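Local coordinates for DUF1436 domain-containing protein (Neisseria meningitidis, PDB 2GKP) that is of unknown function but probably acts as an immunity protein that neutralises a contact-dependent growth inhibition toxin, at residues I116-S128 with A138-N150. Residues are numbered along the deposited sequence; the frame is centred on the assembly and turned at random. Where two conformers were deposited one is given.
Sequences IWLHNGCLKISPS and AIDADDVILSLDN. With EDO (1,2-ethanediol), chain C.
Asp143, just ahead of strand 144-147 and across from Ser126, turns its two carboxylate oxygens to different neighbours. Asp143 OD1 is 3.0 Å from Ser126 OG, a weak and unsettled bond, since the hydroxyl proton has another acceptor in reach. Asp143 OD2 lies 3.0 Å from Lys124 CE, while Lys124 NZ stays 4.1 Å from it, too far for a salt bridge. Lys124 gets there fully extended, CG anti to the backbone N (chi1 -179°), and its CG also rests on CD1 of Ile145. From here the strands run antiparallel, Leu123 pairing with Leu146 and Ile125 with Val144 through two bonds each. The Leu123 N–Leu146 O bond is skewed, its donor 49° above the carbonyl plane. On the face of Leu123 and Ile125, Ile125 CD1 meets Leu146 CD1 at 4.0 Å, and helix 152-164 covers this side through Ile155 and Ala162. Where the type I' turn His119–Cys122 meets the type I turn Ser147–Asn150, Leu148 N donates to Gly121 O in the carbonyl plane, and Leu148 crosses Leu118 at about a right angle. Beyond Ser126, Pro127 CG packs on Asp142 CB at 3.6 Å. Backbone bonds and apolar contacts thus carry this strand pairing, with the Lys124–Asp143 attraction probably adding only a modest, longer-range pull.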
loop_
_atom_site.group_PDB
_atom_site.type_symbol
_atom_site.label_atom_id
_atom_site.label_comp_id
_atom_site.label_asym_id
_atom_site.label_seq_id
_atom_site.Cartn_x
_atom_site.Cartn_y
_atom_site.Cartn_z
ATOM N N ILE A 116 3.629 -4.119 -0.988
ATOM C CA ILE A 116 4.007 -5.288 -0.151
ATOM C C ILE A 116 3.116 -6.436 -0.553
ATOM O O ILE A 116 1.874 -6.297 -0.621
ATOM C CB ILE A 116 3.810 -5.011 1.381
ATOM C CG1 ILE A 116 4.621 -3.779 1.803
ATOM C CG2 ILE A 116 4.261 -6.213 2.186
ATOM C CD1 ILE A 116 3.791 -2.474 1.842
ATOM N N TRP A 117 3.781 -7.573 -0.849
ATOM C CA TRP A 117 3.092 -8.814 -1.206
ATOM C C TRP A 117 3.495 -9.921 -0.227
ATOM O O TRP A 117 4.672 -10.185 -0.080
ATOM C CB TRP A 117 3.442 -9.206 -2.638
ATOM C CG TRP A 117 2.959 -10.593 -3.021
ATOM C CD1 TRP A 117 1.746 -11.174 -2.739
ATOM C CD2 TRP A 117 3.702 -11.558 -3.769
ATOM N NE1 TRP A 117 1.684 -12.437 -3.295
ATOM C CE2 TRP A 117 2.877 -12.698 -3.914
ATOM C CE3 TRP A 117 4.991 -11.567 -4.332
ATOM C CZ2 TRP A 117 3.289 -13.832 -4.617
ATOM C CZ3 TRP A 117 5.417 -12.719 -4.997
ATOM C CH2 TRP A 117 4.553 -13.829 -5.155
ATOM N N LEU A 118 2.507 -10.480 0.479
ATOM C CA LEU A 118 2.737 -11.625 1.367
ATOM C C LEU A 118 2.151 -12.893 0.763
ATOM O O LEU A 118 1.003 -12.917 0.370
ATOM C CB LEU A 118 2.029 -11.365 2.692
ATOM C CG LEU A 118 2.044 -12.509 3.735
ATOM C CD1 LEU A 118 3.462 -12.845 4.149
ATOM C CD2 LEU A 118 1.229 -12.072 4.943
ATOM N N HIS A 119 2.947 -13.952 0.756
ATOM C CA HIS A 119 2.501 -15.237 0.217
ATOM C C HIS A 119 3.330 -16.323 0.878
ATOM O O HIS A 119 4.562 -16.267 0.833
ATOM C CB HIS A 119 2.706 -15.280 -1.302
ATOM C CG HIS A 119 2.254 -16.561 -1.928
ATOM N ND1 HIS A 119 3.114 -17.595 -2.224
ATOM C CD2 HIS A 119 1.018 -16.981 -2.278
ATOM C CE1 HIS A 119 2.427 -18.588 -2.765
ATOM N NE2 HIS A 119 1.152 -18.249 -2.796
ATOM N N ASN A 120 2.653 -17.270 1.537
ATOM C CA ASN A 120 3.320 -18.359 2.256
ATOM C C ASN A 120 4.477 -17.876 3.120
ATOM O O ASN A 120 5.590 -18.431 3.118
ATOM C CB ASN A 120 3.776 -19.442 1.272
ATOM C CG ASN A 120 2.604 -20.154 0.606
ATOM O OD1 ASN A 120 1.459 -20.070 1.059
ATOM N ND2 ASN A 120 2.883 -20.845 -0.502
ATOM N N GLY A 121 4.171 -16.829 3.875
ATOM C CA GLY A 121 5.081 -16.332 4.875
ATOM C C GLY A 121 6.159 -15.417 4.322
ATOM O O GLY A 121 6.876 -14.839 5.089
ATOM N N CYS A 122 6.261 -15.275 3.003
ATOM C CA CYS A 122 7.298 -14.466 2.406
ATOM C C CYS A 122 6.767 -13.072 2.120
ATOM O O CYS A 122 5.740 -12.947 1.464
ATOM C CB CYS A 122 7.764 -15.086 1.093
ATOM S SG CYS A 122 9.124 -14.192 0.370
ATOM N N LEU A 123 7.490 -12.066 2.613
ATOM C CA LEU A 123 7.133 -10.652 2.374
ATOM C C LEU A 123 8.035 -10.060 1.296
ATOM O O LEU A 123 9.248 -9.924 1.519
ATOM C CB LEU A 123 7.293 -9.836 3.661
ATOM C CG LEU A 123 6.264 -10.147 4.724
ATOM C CD1 LEU A 123 6.794 -9.678 6.068
ATOM C CD2 LEU A 123 4.963 -9.420 4.360
ATOM N N LYS A 124 7.462 -9.692 0.144
ATOM C CA LYS A 124 8.192 -8.995 -0.907
ATOM C C LYS A 124 7.836 -7.493 -0.806
ATOM O O LYS A 124 6.674 -7.118 -1.019
ATOM C CB LYS A 124 7.813 -9.556 -2.284
ATOM C CG LYS A 124 8.546 -8.895 -3.483
ATOM C CD LYS A 124 8.115 -9.559 -4.775
ATOM C CE LYS A 124 8.716 -8.934 -6.012
ATOM N NZ LYS A 124 8.261 -9.743 -7.149
ATOM N N ILE A 125 8.834 -6.674 -0.458
ATOM C CA ILE A 125 8.595 -5.242 -0.225
ATOM C C ILE A 125 9.322 -4.488 -1.339
ATOM O O ILE A 125 10.544 -4.504 -1.394
ATOM C CB ILE A 125 9.069 -4.800 1.179
ATOM C CG1 ILE A 125 8.482 -5.714 2.294
ATOM C CG2 ILE A 125 8.742 -3.351 1.423
ATOM C CD1 ILE A 125 9.138 -5.510 3.712
ATOM N N SER A 126 8.560 -3.870 -2.233
ATOM C CA SER A 126 9.119 -3.382 -3.500
ATOM C C SER A 126 9.049 -1.874 -3.602
ATOM O O SER A 126 7.965 -1.295 -3.501
ATOM C CB SER A 126 8.324 -3.933 -4.675
ATOM O OG SER A 126 8.398 -5.356 -4.743
ATOM N N PRO A 127 10.196 -1.238 -3.840
ATOM C CA PRO A 127 10.234 0.209 -4.066
ATOM C C PRO A 127 9.752 0.522 -5.486
ATOM O O PRO A 127 9.419 -0.389 -6.250
ATOM C CB PRO A 127 11.721 0.532 -3.899
ATOM C CG PRO A 127 12.390 -0.730 -4.391
ATOM C CD PRO A 127 11.532 -1.855 -3.920
ATOM N N SER A 128 9.746 1.784 -5.863
ATOM C CA SER A 128 9.244 2.171 -7.193
ATOM C C SER A 128 9.864 3.468 -7.607
ATOM O O SER A 128 10.506 4.149 -6.806
ATOM C CB SER A 128 7.724 2.338 -7.183
ATOM O OG SER A 128 7.353 3.463 -6.407
ATOM N N ALA A 138 7.774 -0.069 -11.365
ATOM C CA ALA A 138 8.888 -0.794 -10.738
ATOM C C ALA A 138 10.235 -0.299 -11.173
ATOM O O ALA A 138 10.418 0.196 -12.280
ATOM C CB ALA A 138 8.772 -2.292 -11.018
ATOM N N ILE A 139 11.184 -0.422 -10.259
ATOM C CA ILE A 139 12.593 -0.205 -10.555
ATOM C C ILE A 139 13.321 -1.548 -10.457
ATOM O O ILE A 139 12.669 -2.571 -10.260
ATOM C CB ILE A 139 13.211 0.885 -9.681
ATOM C CG1 ILE A 139 12.993 0.584 -8.198
ATOM C CG2 ILE A 139 12.566 2.236 -10.057
ATOM C CD1 ILE A 139 13.814 1.455 -7.299
ATOM N N ASP A 140 14.639 -1.558 -10.596
ATOM C CA ASP A 140 15.325 -2.846 -10.822
ATOM C C ASP A 140 16.059 -3.460 -9.689
ATOM O O ASP A 140 16.989 -2.854 -9.182
ATOM C CB ASP A 140 16.250 -2.673 -12.011
ATOM C CG ASP A 140 15.469 -2.413 -13.247
ATOM O OD1 ASP A 140 14.400 -3.036 -13.357
ATOM O OD2 ASP A 140 15.884 -1.604 -14.092
ATOM N N ALA A 141 15.676 -4.685 -9.301
ATOM C CA ALA A 141 16.480 -5.464 -8.341
ATOM C C ALA A 141 16.710 -4.724 -7.020
ATOM O O ALA A 141 17.788 -4.805 -6.442
ATOM C CB ALA A 141 17.810 -5.877 -9.015
ATOM N N ASP A 142 15.698 -3.981 -6.551
ATOM C CA ASP A 142 15.818 -3.303 -5.263
ATOM C C ASP A 142 14.852 -3.769 -4.168
ATOM O O ASP A 142 14.707 -3.087 -3.156
ATOM C CB ASP A 142 15.660 -1.781 -5.431
ATOM C CG ASP A 142 16.956 -1.086 -5.634
ATOM O OD1 ASP A 142 17.951 -1.503 -5.010
ATOM O OD2 ASP A 142 16.953 -0.110 -6.396
ATOM N N ASP A 143 14.237 -4.938 -4.320
ATOM C CA ASP A 143 13.250 -5.379 -3.322
ATOM C C ASP A 143 13.870 -5.679 -1.974
ATOM O O ASP A 143 15.024 -6.103 -1.887
ATOM C CB ASP A 143 12.500 -6.633 -3.815
ATOM C CG ASP A 143 11.644 -6.389 -5.030
ATOM O OD1 ASP A 143 11.367 -5.249 -5.365
ATOM O OD2 ASP A 143 11.212 -7.386 -5.646
ATOM N N VAL A 144 13.098 -5.476 -0.908
ATOM C CA VAL A 144 13.493 -5.934 0.436
ATOM C C VAL A 144 12.659 -7.185 0.734
ATOM O O VAL A 144 11.443 -7.143 0.697
ATOM C CB VAL A 144 13.223 -4.846 1.488
ATOM C CG1 VAL A 144 13.463 -5.344 2.857
ATOM C CG2 VAL A 144 14.030 -3.577 1.220
ATOM N N ILE A 145 13.325 -8.316 0.976
ATOM C CA ILE A 145 12.643 -9.602 1.132
ATOM C C ILE A 145 12.750 -9.988 2.617
ATOM O O ILE A 145 13.863 -10.180 3.140
ATOM C CB ILE A 145 13.315 -10.714 0.231
ATOM C CG1 ILE A 145 13.353 -10.298 -1.240
ATOM C CG2 ILE A 145 12.628 -12.078 0.425
ATOM C CD1 ILE A 145 12.024 -9.964 -1.898
ATOM N N LEU A 146 11.596 -10.090 3.292
ATOM C CA LEU A 146 11.519 -10.523 4.683
ATOM C C LEU A 146 10.492 -11.646 4.800
ATOM O O LEU A 146 10.089 -12.247 3.805
ATOM C CB LEU A 146 11.151 -9.353 5.597
ATOM C CG LEU A 146 12.197 -8.226 5.651
ATOM C CD1 LEU A 146 11.679 -7.056 6.425
ATOM C CD2 LEU A 146 13.492 -8.698 6.256
ATOM N N SER A 147 10.090 -11.966 6.015
ATOM C CA SER A 147 9.117 -13.031 6.170
ATOM C C SER A 147 8.368 -12.874 7.478
ATOM O O SER A 147 8.688 -12.013 8.296
ATOM C CB SER A 147 9.791 -14.409 6.070
ATOM O OG SER A 147 10.265 -14.773 7.337
ATOM N N LEU A 148 7.380 -13.730 7.685
ATOM C CA LEU A 148 6.626 -13.710 8.940
ATOM C C LEU A 148 7.448 -14.213 10.131
ATOM O O LEU A 148 7.006 -14.118 11.275
ATOM C CB LEU A 148 5.301 -14.478 8.822
ATOM C CG LEU A 148 4.281 -13.888 7.831
ATOM C CD1 LEU A 148 3.067 -14.805 7.834
ATOM C CD2 LEU A 148 3.917 -12.446 8.267
ATOM N N ASP A 149 8.661 -14.693 9.865
ATOM C CA ASP A 149 9.594 -14.969 10.962
ATOM C C ASP A 149 9.967 -13.664 11.664
ATOM O O ASP A 149 10.357 -13.656 12.841
ATOM C CB ASP A 149 10.934 -15.491 10.431
ATOM C CG ASP A 149 10.842 -16.817 9.683
ATOM O OD1 ASP A 149 9.854 -17.582 9.783
ATOM O OD2 ASP A 149 11.821 -17.105 8.967
ATOM N N ASN A 150 9.965 -12.573 10.889
ATOM C CA ASN A 150 10.420 -11.262 11.375
ATOM C C ASN A 150 9.409 -10.616 12.306
ATOM O O ASN A 150 8.209 -10.745 12.087
ATOM C CB ASN A 150 10.756 -10.332 10.182
ATOM C CG ASN A 150 11.966 -10.814 9.373
ATOM O OD1 ASN A 150 11.832 -11.244 8.227
ATOM N ND2 ASN A 150 13.160 -10.792 9.993
HETATM C C1 EDO C . 6.026 -0.199 -5.672
HETATM O O1 EDO C . 6.534 -1.224 -6.545
HETATM C C2 EDO C . 4.984 0.627 -6.434
HETATM O O2 EDO C . 3.925 1.168 -5.635
HETATM O O HOH W 1 10.555 -2.085 -7.936
#